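Long-range contacts in nucleotidyltransferase-like protein (Exiguobacterium sibiricum, PDB 3C18), which is of unproven function but probably acts as a nucleotidyltransferase, with a substrate-binding-like helical region and a helix-turn-helix region: residues Gly21-Glu26 against Gly94-Glu99; Asp39-Val44 against Arg64-Leu69; Ile80-Arg85 against Cys120-Leu125; Gly224-Glu229 against Ser247-Leu252. All coordinates share one frame; numbering follows the deposited sequence.

Contact 1: residues Gly21-Glu26 against Gly94-Glu99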
loop_
_atom_site.group_PDB
_atom_site.type_symbol
_atom_site.label_atom_id
_atom_site.label_comp_id
_atom_site.label_asym_id
_atom_site.label_seq_id
_atom_site.Cartn_x
_atom_site.Cartn_y
_atom_site.Cartn_z
ATOM N N GLY A 21 -23.474 -5.629 -14.250
ATOM C CA GLY A 21 -24.288 -5.672 -13.040
ATOM C C GLY A 21 -24.416 -4.365 -12.317
ATOM O O GLY A 21 -23.593 -3.463 -12.455
ATOM N N ILE A 22 -25.516 -4.260 -11.599
ATOM C CA ILE A 22 -25.799 -3.119 -10.758
ATOM C C ILE A 22 -26.374 -3.592 -9.449
ATOM O O ILE A 22 -27.336 -4.346 -9.398
ATOM C CB ILE A 22 -26.760 -2.110 -11.417
ATOM C CG1 ILE A 22 -26.266 -1.713 -12.817
ATOM C CG2 ILE A 22 -26.932 -0.882 -10.544
ATOM C CD1 ILE A 22 -27.272 -0.861 -13.534
ATOM N N ILE A 23 -25.707 -3.173 -8.396
ATOM C CA ILE A 23 -26.034 -3.535 -7.030
ATOM C C ILE A 23 -26.395 -2.294 -6.252
ATOM O O ILE A 23 -25.778 -1.254 -6.415
ATOM C CB ILE A 23 -24.799 -4.203 -6.344
ATOM C CG1 ILE A 23 -24.788 -5.705 -6.617
ATOM C CG2 ILE A 23 -24.790 -3.945 -4.856
ATOM C CD1 ILE A 23 -25.639 -6.519 -5.673
ATOM N N ALA A 24 -27.401 -2.421 -5.393
ATOM C CA ALA A 24 -27.805 -1.339 -4.512
ATOM C C ALA A 24 -27.648 -1.727 -3.027
ATOM O O ALA A 24 -28.015 -2.815 -2.603
ATOM C CB ALA A 24 -29.225 -0.884 -4.841
ATOM N N VAL A 25 -27.062 -0.808 -2.275
ATOM C CA VAL A 25 -26.824 -0.966 -0.855
ATOM C C VAL A 25 -27.356 0.241 -0.108
ATOM O O VAL A 25 -26.979 1.374 -0.369
ATOM C CB VAL A 25 -25.315 -1.023 -0.568
ATOM C CG1 VAL A 25 -25.036 -1.389 0.899
ATOM C CG2 VAL A 25 -24.638 -1.986 -1.531
ATOM N N GLU A 26 -28.218 -0.028 0.854
ATOM C CA GLU A 26 -28.823 1.015 1.674
ATOM C C GLU A 26 -28.023 1.256 2.926
ATOM O O GLU A 26 -27.449 0.336 3.512
ATOM C CB GLU A 26 -30.238 0.603 2.060
ATOM C CG GLU A 26 -30.998 1.674 2.803
ATOM C CD GLU A 26 -32.454 1.302 2.992
ATOM O OE1 GLU A 26 -32.728 0.096 3.171
ATOM O OE2 GLU A 26 -33.312 2.210 2.949
ATOM N N GLY A 94 -25.582 -6.784 -0.992
ATOM C CA GLY A 94 -26.258 -5.849 -1.900
ATOM C C GLY A 94 -27.401 -6.462 -2.649
ATOM O O GLY A 94 -27.410 -7.659 -2.906
ATOM N N THR A 95 -28.352 -5.613 -3.018
ATOM C CA THR A 95 -29.499 -6.016 -3.844
ATOM C C THR A 95 -29.222 -5.858 -5.314
ATOM O O THR A 95 -28.823 -4.794 -5.762
ATOM C CB THR A 95 -30.723 -5.165 -3.528
ATOM O OG1 THR A 95 -31.028 -5.272 -2.133
ATOM C CG2 THR A 95 -31.915 -5.582 -4.380
ATOM N N ILE A 96 -29.440 -6.927 -6.063
ATOM C CA ILE A 96 -29.182 -6.944 -7.520
ATOM C C ILE A 96 -30.288 -6.204 -8.250
ATOM O O ILE A 96 -31.436 -6.626 -8.257
ATOM C CB ILE A 96 -29.092 -8.369 -8.091
ATOM C CG1 ILE A 96 -27.872 -9.094 -7.524
ATOM C CG2 ILE A 96 -29.034 -8.360 -9.599
ATOM C CD1 ILE A 96 -27.943 -10.556 -7.750
ATOM N N ILE A 97 -29.915 -5.084 -8.857
ATOM C CA ILE A 97 -30.851 -4.211 -9.567
ATOM C C ILE A 97 -30.908 -4.632 -11.011
ATOM O O ILE A 97 -31.945 -4.550 -11.659
ATOM C CB ILE A 97 -30.410 -2.715 -9.502
ATOM C CG1 ILE A 97 -30.582 -2.167 -8.090
ATOM C CG2 ILE A 97 -31.201 -1.866 -10.442
ATOM C CD1 ILE A 97 -31.951 -2.337 -7.538
ATOM N N PHE A 98 -29.782 -5.112 -11.504
ATOM C CA PHE A 98 -29.656 -5.459 -12.913
ATOM C C PHE A 98 -28.418 -6.259 -13.155
ATOM O O PHE A 98 -27.397 -6.028 -12.523
ATOM C CB PHE A 98 -29.586 -4.176 -13.754
ATOM C CG PHE A 98 -29.186 -4.408 -15.178
ATOM C CD1 PHE A 98 -30.133 -4.730 -16.133
ATOM C CD2 PHE A 98 -27.860 -4.322 -15.561
ATOM C CE1 PHE A 98 -29.757 -4.960 -17.442
ATOM C CE2 PHE A 98 -27.482 -4.560 -16.856
ATOM C CZ PHE A 98 -28.420 -4.878 -17.800
ATOM N N GLU A 99 -28.513 -7.197 -14.084
ATOM C CA GLU A 99 -27.327 -7.948 -14.488
ATOM C C GLU A 99 -27.462 -8.598 -15.836
ATOM O O GLU A 99 -28.548 -8.841 -16.328
ATOM C CB GLU A 99 -26.949 -8.997 -13.438
ATOM C CG GLU A 99 -28.031 -10.027 -13.190
ATOM C CD GLU A 99 -27.556 -11.196 -12.345
ATOM O OE1 GLU A 99 -26.368 -11.565 -12.428
ATOM O OE2 GLU A 99 -28.379 -11.756 -11.600
#

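Contact 2: residues Asp39-Val44 against Arg64-Leu69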
loop_
_atom_site.group_PDB
_atom_site.type_symbol
_atom_site.label_atom_id
_atom_site.label_comp_id
_atom_site.label_asym_id
_atom_site.label_seq_id
_atom_site.Cartn_x
_atom_site.Cartn_y
_atom_site.Cartn_z
ATOM N N ASP A 39 -27.224 7.850 1.217
ATOM C CA ASP A 39 -28.425 7.068 1.552
ATOM C C ASP A 39 -28.444 5.728 0.855
ATOM O O ASP A 39 -28.945 4.734 1.379
ATOM C CB ASP A 39 -29.711 7.824 1.148
ATOM C CG ASP A 39 -29.863 9.153 1.855
ATOM O OD1 ASP A 39 -29.651 9.183 3.071
ATOM O OD2 ASP A 39 -30.194 10.169 1.201
ATOM N N VAL A 40 -27.963 5.744 -0.379
ATOM C CA VAL A 40 -27.885 4.540 -1.199
ATOM C C VAL A 40 -26.604 4.569 -1.987
ATOM O O VAL A 40 -26.227 5.598 -2.524
ATOM C CB VAL A 40 -29.084 4.402 -2.179
ATOM C CG1 VAL A 40 -28.869 3.234 -3.128
ATOM C CG2 VAL A 40 -30.374 4.215 -1.391
ATOM N N LEU A 41 -25.930 3.432 -2.022
ATOM C CA LEU A 41 -24.729 3.288 -2.839
ATOM C C LEU A 41 -25.061 2.322 -3.965
ATOM O O LEU A 41 -25.607 1.253 -3.764
ATOM C CB LEU A 41 -23.536 2.793 -2.021
ATOM C CG LEU A 41 -22.179 2.834 -2.765
ATOM C CD1 LEU A 41 -21.074 3.299 -1.887
ATOM C CD2 LEU A 41 -21.819 1.522 -3.406
ATOM N N LEU A 42 -24.782 2.758 -5.169
ATOM C CA LEU A 42 -24.969 1.929 -6.330
ATOM C C LEU A 42 -23.607 1.516 -6.833
ATOM O O LEU A 42 -22.722 2.332 -6.995
ATOM C CB LEU A 42 -25.680 2.702 -7.440
ATOM C CG LEU A 42 -27.160 3.012 -7.306
ATOM C CD1 LEU A 42 -27.582 3.973 -8.417
ATOM C CD2 LEU A 42 -27.984 1.730 -7.339
ATOM N N LEU A 43 -23.471 0.230 -7.098
ATOM C CA LEU A 43 -22.247 -0.334 -7.640
ATOM C C LEU A 43 -22.523 -0.869 -9.008
ATOM O O LEU A 43 -23.294 -1.812 -9.189
ATOM C CB LEU A 43 -21.694 -1.446 -6.734
ATOM C CG LEU A 43 -20.520 -2.245 -7.317
ATOM C CD1 LEU A 43 -19.235 -1.380 -7.352
ATOM C CD2 LEU A 43 -20.308 -3.538 -6.518
ATOM N N VAL A 44 -21.900 -0.225 -9.977
ATOM C CA VAL A 44 -22.067 -0.571 -11.389
ATOM C C VAL A 44 -20.808 -1.255 -11.868
ATOM O O VAL A 44 -19.740 -0.677 -11.822
ATOM C CB VAL A 44 -22.325 0.721 -12.258
ATOM C CG1 VAL A 44 -22.543 0.371 -13.699
ATOM C CG2 VAL A 44 -23.544 1.522 -11.700
ATOM N N ARG A 64 -29.915 10.846 -1.518
ATOM C CA ARG A 64 -28.510 11.024 -1.909
ATOM C C ARG A 64 -27.910 9.690 -2.264
ATOM O O ARG A 64 -27.956 8.728 -1.497
ATOM C CB ARG A 64 -27.698 11.675 -0.794
ATOM C CG ARG A 64 -28.181 13.038 -0.439
ATOM C CD ARG A 64 -27.664 13.475 0.900
ATOM N NE ARG A 64 -26.375 14.147 0.819
ATOM C CZ ARG A 64 -25.540 14.290 1.847
ATOM N NH1 ARG A 64 -25.849 13.787 3.036
ATOM N NH2 ARG A 64 -24.384 14.918 1.680
ATOM N N VAL A 65 -27.349 9.648 -3.458
ATOM C CA VAL A 65 -26.863 8.413 -4.060
ATOM C C VAL A 65 -25.419 8.557 -4.497
ATOM O O VAL A 65 -25.077 9.451 -5.232
ATOM C CB VAL A 65 -27.717 8.050 -5.308
ATOM C CG1 VAL A 65 -27.299 6.714 -5.925
ATOM C CG2 VAL A 65 -29.182 8.045 -4.950
ATOM N N SER A 66 -24.584 7.650 -3.995
ATOM C CA SER A 66 -23.203 7.495 -4.474
ATOM C C SER A 66 -23.143 6.359 -5.501
ATOM O O SER A 66 -23.627 5.267 -5.276
ATOM C CB SER A 66 -22.241 7.175 -3.326
ATOM O OG SER A 66 -20.910 7.218 -3.800
ATOM N N LEU A 67 -22.546 6.650 -6.638
ATOM C CA LEU A 67 -22.360 5.646 -7.652
ATOM C C LEU A 67 -20.879 5.306 -7.865
ATOM O O LEU A 67 -20.064 6.157 -8.267
ATOM C CB LEU A 67 -23.026 6.095 -8.938
ATOM C CG LEU A 67 -23.209 5.046 -10.028
ATOM C CD1 LEU A 67 -24.427 5.332 -10.844
ATOM C CD2 LEU A 67 -21.961 5.006 -10.895
ATOM N N HIS A 68 -20.564 4.048 -7.573
ATOM C CA HIS A 68 -19.253 3.462 -7.856
ATOM C C HIS A 68 -19.281 2.687 -9.167
ATOM O O HIS A 68 -20.025 1.743 -9.322
ATOM C CB HIS A 68 -18.774 2.593 -6.698
ATOM C CG HIS A 68 -18.311 3.395 -5.507
ATOM N ND1 HIS A 68 -17.020 3.342 -5.025
ATOM C CD2 HIS A 68 -18.962 4.302 -4.733
ATOM C CE1 HIS A 68 -16.903 4.159 -3.987
ATOM N NE2 HIS A 68 -18.067 4.762 -3.795
ATOM N N LEU A 69 -18.479 3.162 -10.110
ATOM C CA LEU A 69 -18.331 2.581 -11.438
ATOM C C LEU A 69 -16.974 1.897 -11.444
ATOM O O LEU A 69 -15.950 2.560 -11.275
ATOM C CB LEU A 69 -18.377 3.677 -12.525
ATOM C CG LEU A 69 -18.458 3.183 -13.979
ATOM C CD1 LEU A 69 -19.696 2.341 -14.215
ATOM C CD2 LEU A 69 -18.430 4.346 -14.940
HETATM O O HOH W 1 -27.190 10.729 3.344
#

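Contact 3: residues Ile80-Arg85 against Cys120-Leu125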
loop_
_atom_site.group_PDB
_atom_site.type_symbol
_atom_site.label_atom_id
_atom_site.label_comp_id
_atom_site.label_asym_id
_atom_site.label_seq_id
_atom_site.Cartn_x
_atom_site.Cartn_y
_atom_site.Cartn_z
ATOM N N ILE A 80 -9.853 -11.155 -5.595
ATOM C CA ILE A 80 -8.832 -12.215 -5.639
ATOM C C ILE A 80 -7.814 -12.004 -4.539
ATOM O O ILE A 80 -7.326 -12.949 -3.927
ATOM C CB ILE A 80 -8.109 -12.266 -7.005
ATOM C CG1 ILE A 80 -9.002 -12.982 -8.025
ATOM C CG2 ILE A 80 -6.777 -13.001 -6.899
ATOM C CD1 ILE A 80 -8.403 -13.033 -9.432
ATOM N N LEU A 81 -7.521 -10.731 -4.293
ATOM C CA LEU A 81 -6.480 -10.327 -3.368
ATOM C C LEU A 81 -7.039 -9.972 -2.001
ATOM O O LEU A 81 -6.292 -9.746 -1.072
ATOM C CB LEU A 81 -5.684 -9.139 -3.903
ATOM C CG LEU A 81 -4.963 -9.307 -5.237
ATOM C CD1 LEU A 81 -4.246 -8.060 -5.710
ATOM C CD2 LEU A 81 -3.989 -10.447 -5.016
ATOM N N ASN A 82 -8.360 -9.943 -1.906
ATOM C CA ASN A 82 -9.023 -9.530 -0.665
ATOM C C ASN A 82 -8.589 -8.128 -0.274
ATOM O O ASN A 82 -8.328 -7.847 0.896
ATOM C CB ASN A 82 -8.655 -10.482 0.462
ATOM C CG ASN A 82 -9.554 -10.348 1.660
ATOM O OD1 ASN A 82 -10.767 -10.243 1.490
ATOM N ND2 ASN A 82 -8.976 -10.418 2.895
ATOM N N ALA A 83 -8.543 -7.259 -1.277
ATOM C CA ALA A 83 -8.002 -5.907 -1.155
ATOM C C ALA A 83 -9.045 -4.838 -0.878
ATOM O O ALA A 83 -8.711 -3.672 -0.728
ATOM C CB ALA A 83 -7.211 -5.551 -2.423
ATOM N N ASN A 84 -10.309 -5.233 -0.785
ATOM C CA ASN A 84 -11.412 -4.249 -0.613
ATOM C C ASN A 84 -12.604 -4.840 0.094
ATOM O O ASN A 84 -13.502 -5.367 -0.529
ATOM C CB ASN A 84 -11.845 -3.689 -1.979
ATOM C CG ASN A 84 -12.757 -2.477 -1.866
ATOM O OD1 ASN A 84 -13.439 -2.290 -0.872
ATOM N ND2 ASN A 84 -12.784 -1.659 -2.905
ATOM N N ARG A 85 -12.579 -4.740 1.413
ATOM C CA ARG A 85 -13.574 -5.378 2.258
ATOM C C ARG A 85 -14.971 -4.839 2.017
ATOM O O ARG A 85 -15.957 -5.580 2.085
ATOM C CB ARG A 85 -13.184 -5.275 3.750
ATOM C CG ARG A 85 -11.927 -6.158 4.107
ATOM C CD ARG A 85 -12.051 -7.634 3.556
ATOM N NE ARG A 85 -13.055 -8.388 4.313
ATOM C CZ ARG A 85 -13.489 -9.604 3.997
ATOM N NH1 ARG A 85 -13.005 -10.223 2.939
ATOM N NH2 ARG A 85 -14.417 -10.195 4.736
ATOM N N CYS A 120 -3.552 -19.001 -1.331
ATOM C CA CYS A 120 -2.094 -19.220 -1.280
ATOM C C CYS A 120 -1.361 -17.982 -1.701
ATOM O O CYS A 120 -0.318 -17.664 -1.149
ATOM C CB CYS A 120 -1.658 -20.419 -2.128
ATOM S SG CYS A 120 -2.115 -21.970 -1.289
ATOM N N LEU A 121 -1.930 -17.265 -2.657
ATOM C CA LEU A 121 -1.320 -16.003 -3.130
ATOM C C LEU A 121 -1.368 -14.971 -2.017
ATOM O O LEU A 121 -0.407 -14.245 -1.760
ATOM C CB LEU A 121 -2.057 -15.460 -4.361
ATOM C CG LEU A 121 -1.580 -14.083 -4.835
ATOM C CD1 LEU A 121 -0.080 -14.043 -4.998
ATOM C CD2 LEU A 121 -2.303 -13.688 -6.107
ATOM N N GLN A 122 -2.507 -14.925 -1.345
ATOM C CA GLN A 122 -2.678 -14.013 -0.198
ATOM C C GLN A 122 -1.700 -14.331 0.941
ATOM O O GLN A 122 -1.232 -13.438 1.660
ATOM C CB GLN A 122 -4.116 -14.033 0.271
ATOM C CG GLN A 122 -5.067 -13.283 -0.702
ATOM C CD GLN A 122 -6.480 -13.269 -0.246
ATOM O OE1 GLN A 122 -6.751 -13.157 0.961
ATOM N NE2 GLN A 122 -7.429 -13.358 -1.214
HETATM N N MSE A 123 -1.399 -15.618 1.109
HETATM C CA MSE A 123 -0.505 -16.063 2.164
HETATM C C MSE A 123 0.892 -15.636 1.828
HETATM O O MSE A 123 1.610 -15.187 2.689
HETATM C CB MSE A 123 -0.585 -17.570 2.433
HETATM C CG MSE A 123 -1.840 -17.985 3.123
HETATM SE SE MSE A 123 -1.750 -19.790 3.829
HETATM C CE MSE A 123 -1.687 -20.778 2.165
ATOM N N SER A 124 1.269 -15.691 0.561
ATOM C CA SER A 124 2.622 -15.246 0.159
ATOM C C SER A 124 2.762 -13.741 0.311
ATOM O O SER A 124 3.786 -13.255 0.688
ATOM C CB SER A 124 2.966 -15.652 -1.272
ATOM O OG SER A 124 3.067 -17.082 -1.398
ATOM N N LEU A 125 1.700 -13.008 0.005
ATOM C CA LEU A 125 1.711 -11.551 0.149
ATOM C C LEU A 125 1.799 -11.133 1.612
ATOM O O LEU A 125 2.484 -10.209 1.957
ATOM C CB LEU A 125 0.503 -10.916 -0.550
ATOM C CG LEU A 125 0.557 -11.037 -2.097
ATOM C CD1 LEU A 125 -0.794 -10.744 -2.797
ATOM C CD2 LEU A 125 1.622 -10.078 -2.624
#

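Contact 4: residues Gly224-Glu229 against Ser247-Leu252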
loop_
_atom_site.group_PDB
_atom_site.type_symbol
_atom_site.label_atom_id
_atom_site.label_comp_id
_atom_site.label_asym_id
_atom_site.label_seq_id
_atom_site.Cartn_x
_atom_site.Cartn_y
_atom_site.Cartn_z
ATOM N N GLY A 224 5.762 -19.677 1.214
ATOM C CA GLY A 224 6.453 -19.978 -0.050
ATOM C C GLY A 224 5.684 -20.849 -1.010
ATOM O O GLY A 224 6.028 -20.962 -2.170
ATOM N N LYS A 225 4.647 -21.476 -0.506
ATOM C CA LYS A 225 3.893 -22.469 -1.292
ATOM C C LYS A 225 3.457 -21.988 -2.697
ATOM O O LYS A 225 3.629 -22.677 -3.705
ATOM C CB LYS A 225 2.708 -22.972 -0.462
ATOM C CG LYS A 225 1.690 -23.804 -1.176
ATOM C CD LYS A 225 0.612 -24.271 -0.176
ATOM C CE LYS A 225 -0.681 -24.676 -0.880
ATOM N NZ LYS A 225 -0.633 -25.999 -1.551
ATOM N N TYR A 226 2.904 -20.795 -2.769
ATOM C CA TYR A 226 2.459 -20.259 -4.071
ATOM C C TYR A 226 3.630 -20.087 -5.014
ATOM O O TYR A 226 3.574 -20.448 -6.169
ATOM C CB TYR A 226 1.728 -18.939 -3.881
ATOM C CG TYR A 226 1.198 -18.330 -5.159
ATOM C CD1 TYR A 226 -0.069 -18.634 -5.624
ATOM C CD2 TYR A 226 1.944 -17.439 -5.872
ATOM C CE1 TYR A 226 -0.560 -18.066 -6.762
ATOM C CE2 TYR A 226 1.463 -16.875 -7.037
ATOM C CZ TYR A 226 0.212 -17.194 -7.465
ATOM O OH TYR A 226 -0.253 -16.629 -8.616
ATOM N N LEU A 227 4.715 -19.551 -4.497
ATOM C CA LEU A 227 5.929 -19.322 -5.299
ATOM C C LEU A 227 6.482 -20.664 -5.762
ATOM O O LEU A 227 6.644 -20.918 -6.948
ATOM C CB LEU A 227 6.981 -18.549 -4.466
ATOM C CG LEU A 227 8.339 -18.255 -5.120
ATOM C CD1 LEU A 227 8.122 -17.378 -6.403
ATOM C CD2 LEU A 227 9.290 -17.524 -4.140
ATOM N N PHE A 228 6.618 -21.599 -4.843
ATOM C CA PHE A 228 7.240 -22.906 -5.179
ATOM C C PHE A 228 6.442 -23.661 -6.237
ATOM O O PHE A 228 6.988 -24.246 -7.152
ATOM C CB PHE A 228 7.389 -23.795 -3.955
ATOM C CG PHE A 228 8.178 -23.168 -2.858
ATOM C CD1 PHE A 228 9.171 -22.260 -3.160
ATOM C CD2 PHE A 228 7.976 -23.547 -1.544
ATOM C CE1 PHE A 228 9.934 -21.701 -2.163
ATOM C CE2 PHE A 228 8.712 -22.959 -0.528
ATOM C CZ PHE A 228 9.694 -22.036 -0.852
ATOM N N GLU A 229 5.137 -23.557 -6.145
ATOM C CA GLU A 229 4.252 -24.257 -7.070
ATOM C C GLU A 229 4.415 -23.663 -8.457
ATOM O O GLU A 229 4.452 -24.389 -9.448
ATOM C CB GLU A 229 2.791 -24.148 -6.655
ATOM C CG GLU A 229 1.805 -24.873 -7.586
ATOM N N SER A 247 3.800 -14.064 -15.283
ATOM C CA SER A 247 2.554 -13.351 -14.976
ATOM C C SER A 247 1.950 -13.737 -13.637
ATOM O O SER A 247 1.465 -12.873 -12.885
ATOM C CB SER A 247 1.548 -13.509 -16.119
ATOM O OG SER A 247 1.108 -14.834 -16.183
ATOM N N ARG A 248 2.072 -15.003 -13.287
ATOM C CA ARG A 248 1.455 -15.482 -12.035
ATOM C C ARG A 248 2.103 -14.899 -10.796
ATOM O O ARG A 248 1.571 -15.016 -9.664
ATOM C CB ARG A 248 1.449 -16.998 -11.948
ATOM C CG ARG A 248 0.550 -17.661 -12.988
ATOM C CD ARG A 248 0.559 -19.162 -12.826
ATOM N NE ARG A 248 -0.061 -19.534 -11.552
ATOM C CZ ARG A 248 0.045 -20.737 -10.986
ATOM N NH1 ARG A 248 0.766 -21.686 -11.583
ATOM N NH2 ARG A 248 -0.554 -20.989 -9.818
ATOM N N LEU A 249 3.236 -14.246 -11.007
ATOM C CA LEU A 249 4.017 -13.669 -9.870
ATOM C C LEU A 249 3.951 -12.151 -9.835
ATOM O O LEU A 249 4.645 -11.489 -9.100
ATOM C CB LEU A 249 5.467 -14.110 -9.955
ATOM C CG LEU A 249 5.701 -15.625 -9.814
ATOM C CD1 LEU A 249 7.175 -15.981 -10.016
ATOM C CD2 LEU A 249 5.140 -16.111 -8.439
ATOM N N THR A 250 3.086 -11.612 -10.660
ATOM C CA THR A 250 2.938 -10.150 -10.819
ATOM C C THR A 250 2.810 -9.428 -9.506
ATOM O O THR A 250 3.444 -8.432 -9.247
ATOM C CB THR A 250 1.665 -9.795 -11.624
ATOM O OG1 THR A 250 1.842 -10.170 -12.994
ATOM C CG2 THR A 250 1.343 -8.290 -11.525
ATOM N N GLU A 251 1.931 -9.941 -8.677
ATOM C CA GLU A 251 1.629 -9.290 -7.385
ATOM C C GLU A 251 2.769 -9.420 -6.400
ATOM O O GLU A 251 2.813 -8.723 -5.398
ATOM C CB GLU A 251 0.365 -9.870 -6.760
ATOM C CG GLU A 251 -0.892 -9.714 -7.623
ATOM C CD GLU A 251 -1.280 -8.242 -7.839
ATOM O OE1 GLU A 251 -1.007 -7.391 -6.961
ATOM O OE2 GLU A 251 -1.883 -7.956 -8.886
ATOM N N LEU A 252 3.712 -10.301 -6.712
ATOM C CA LEU A 252 4.814 -10.559 -5.796
ATOM C C LEU A 252 6.085 -9.886 -6.251
ATOM O O LEU A 252 7.089 -9.963 -5.570
ATOM C CB LEU A 252 5.062 -12.057 -5.669
ATOM C CG LEU A 252 4.085 -12.870 -4.821
ATOM C CD1 LEU A 252 4.337 -14.382 -5.021
ATOM C CD2 LEU A 252 4.230 -12.450 -3.360
#

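Contact 1: residues Gly21-Glu26 against Gly94-Glu99
Ile22 and Phe98 meet obliquely on one side of the sheet: the CD1 methyl of Ile22 lies 4.0 Å from CB of Phe98 and reaches the ring near its CD2 corner. Phe98 carries its ring anti to its own backbone N (chi1 169°), which lays the CD2 corner beside the CG1-CD1 arm of Ile22. The other branch of Ile22, CG2, slants past CB of Ile97, and CG1 of Ile97 runs on to the methyl of Ala24, CG1 to CB 3.7 Å. Ile97 can join this row because strand 95-99 carries a classic beta bulge, in which Ile97 and Phe98 both face Ile22 across an antiparallel pairing. At the bulge Ile22 O takes a firm bond from Ile97 N at 2.7 Å and a weak one from Phe98 N at 3.3 Å, while Ile22 N donates to Phe98 O. Beyond it, two backbone bonds join the strands, Ala24 N to Thr95 O and Thr95 N to Ala24 O, both 2.8 Å. This edge strand closes one side of the mixed sheet of the nucleotidyltransferase-like domain, and helix 2-15 packs on Thr95 and Ile97. On the opposite face Ile23 bends its chain (chi2 -84°) and brings CD1 over the backbone of Gly94, 3.5 Å from Gly94 O, and against CG1 of Ile96 at 3.9 Å. Helix 103-110 packs there through Leu104, which touches both Ile23 and Ile96.

Contact 2: residues Asp39-Val44 against Arg64-Leu69
The imidazole of His68 is met obliquely by the CD1 methyl of Leu41, which stands 3.7 Å from its CD2 carbon. Beyond the two strands Trp90 meets this ring edge-to-face, and the ring of Trp53 meets it with the planes inclined at about 35°. Both ring nitrogens have partners, NE2 with Asp36, which also bonds Ser66 OG, and ND1 with Trp53. The other flat group, the Asp39 carboxylate, accepts Arg64 N on the anti side of OD2 at 2.8 Å; its plane is turned 73° from the Arg64 guanidinium, whose charged atoms it does not touch. Strands 40-46 and 63-71 are parallel neighbours inside the five-stranded mixed sheet of the nucleotidyltransferase-like domain, in the regular pattern where Ser66 O receives Leu42 N and Leu42 O receives His68 N, each at 2.8 Å. Arg64 O is held twice, by Asp39 N and Val40 N. On the face away from His68, Leu42 CD1 lies 3.7 Å from Val65 CG1. Val44, with CG1 anti to its backbone N (chi1 -178°), sends that methyl to Leu69 CD1 at 3.5 Å and turns CG2 to Leu67. Helix 2-15 packs against this row, Tyr13 touching both Val44 and Leu67.

Contact 3: residues Ile80-Arg85 against Cys120-Leu125
This is a small contact between the end of helix 72-81, in the nucleotidyltransferase-like family region, and residues 120-125 of helix 116-142, in the YgxA-like substrate binding family region: one buried amide and a few leucine methyls. The amide of Gln122 reaches across, its chain extended beyond CG (chi2 -179°), and NE2 donates to Ile80 O at 2.7 Å. The donor stands above that carbonyl's plane, 43° out of it, while Ile80 O lies close to the plane of the glutamine amide. The same amide rests against Asn82, OE1 being 3.3 Å from CB, and the two amide planes are nearly parallel, 8° apart. An alanine in place of Gln122 would probably leave Ile80 O without this donor and open a gap beside Asn82. Alongside, Leu81 CD2 touches two methyls of that helix, 3.8 Å from Leu121 CD2 and 3.9 Å from Leu125 CD1. Asn82 itself is held by Arg85, whose NH1 donates to a lone pair of OD1 at 2.7 Å. Phe114 and Leu166 also pack on Gln122. Asn82, with its positive phi, is the C-prime residue of the Schellman motif that ends helix 72-81, its own N and that of Ala83 bonding back to the last turn.

Contact 4: residues Gly224-Glu229 against Ser247-Leu252
Tyr226 and Arg248 bury the largest areas here, and they meet where the phenol hydroxyl donates to the backbone carbonyl of Arg248, OH to O 2.7 Å. The oxygen lies at the edge of the ring, near its plane, and the hydroxyl comes in on a lone pair within the carbonyl plane. With CG anti to the backbone N (chi1 -178°), the ring swings out from helix 220-231 toward the 3-10 segment 247-252. Leucine methyls flank it obliquely: Leu249 CD2 is 4.0 Å from CE2, and Leu252 CD1 the same distance from CD2. Leu227, one residue on, crosses Leu249 at about a right angle, CD1 to CD2 3.8 Å. Arg248 bends its chain at chi3 (66°), and its guanidinium makes a salt bridge with Glu233, while CB passes 3.8 Å from the tyrosine OH. Leu121 and Ser124 of helix 116-142 also touch Tyr226. A phenylalanine in place of Tyr226 would probably leave Arg248 O without its hydroxyl donor. The hydroxyl bond probably fixes the tyrosine's direction and satisfies Arg248 O, while the leucine packing supplies the rest of the hold between helix 220-231 and the 3-10 segment in the helix-turn-helix family region.

Overall arrangement
Contacts 1 and 2 belong to one mixed sheet, their centres 10 Å apart, and strands 19-26 and 40-46 are neighbours in it: Ile23 O to Leu43 N and Val25 O to Leu41 N, both 2.8 Å, are probable hydrogen bonds. Contact 2 is nested in the chain loop that contact 1 closes. Contact 3 lies about 25 Å from both, centre to centre, and joins the nucleotidyltransferase-like region to the helical region after it. It touches contact 4, 12 Å away between centres, through Ser124 OG and Tyr226 CB at 3.4 Å. Contact 4 sits about 35 Å from contact 2 between centres. A glycerol, probably from crystallisation, lies about 4 Å from the Arg64 side chain.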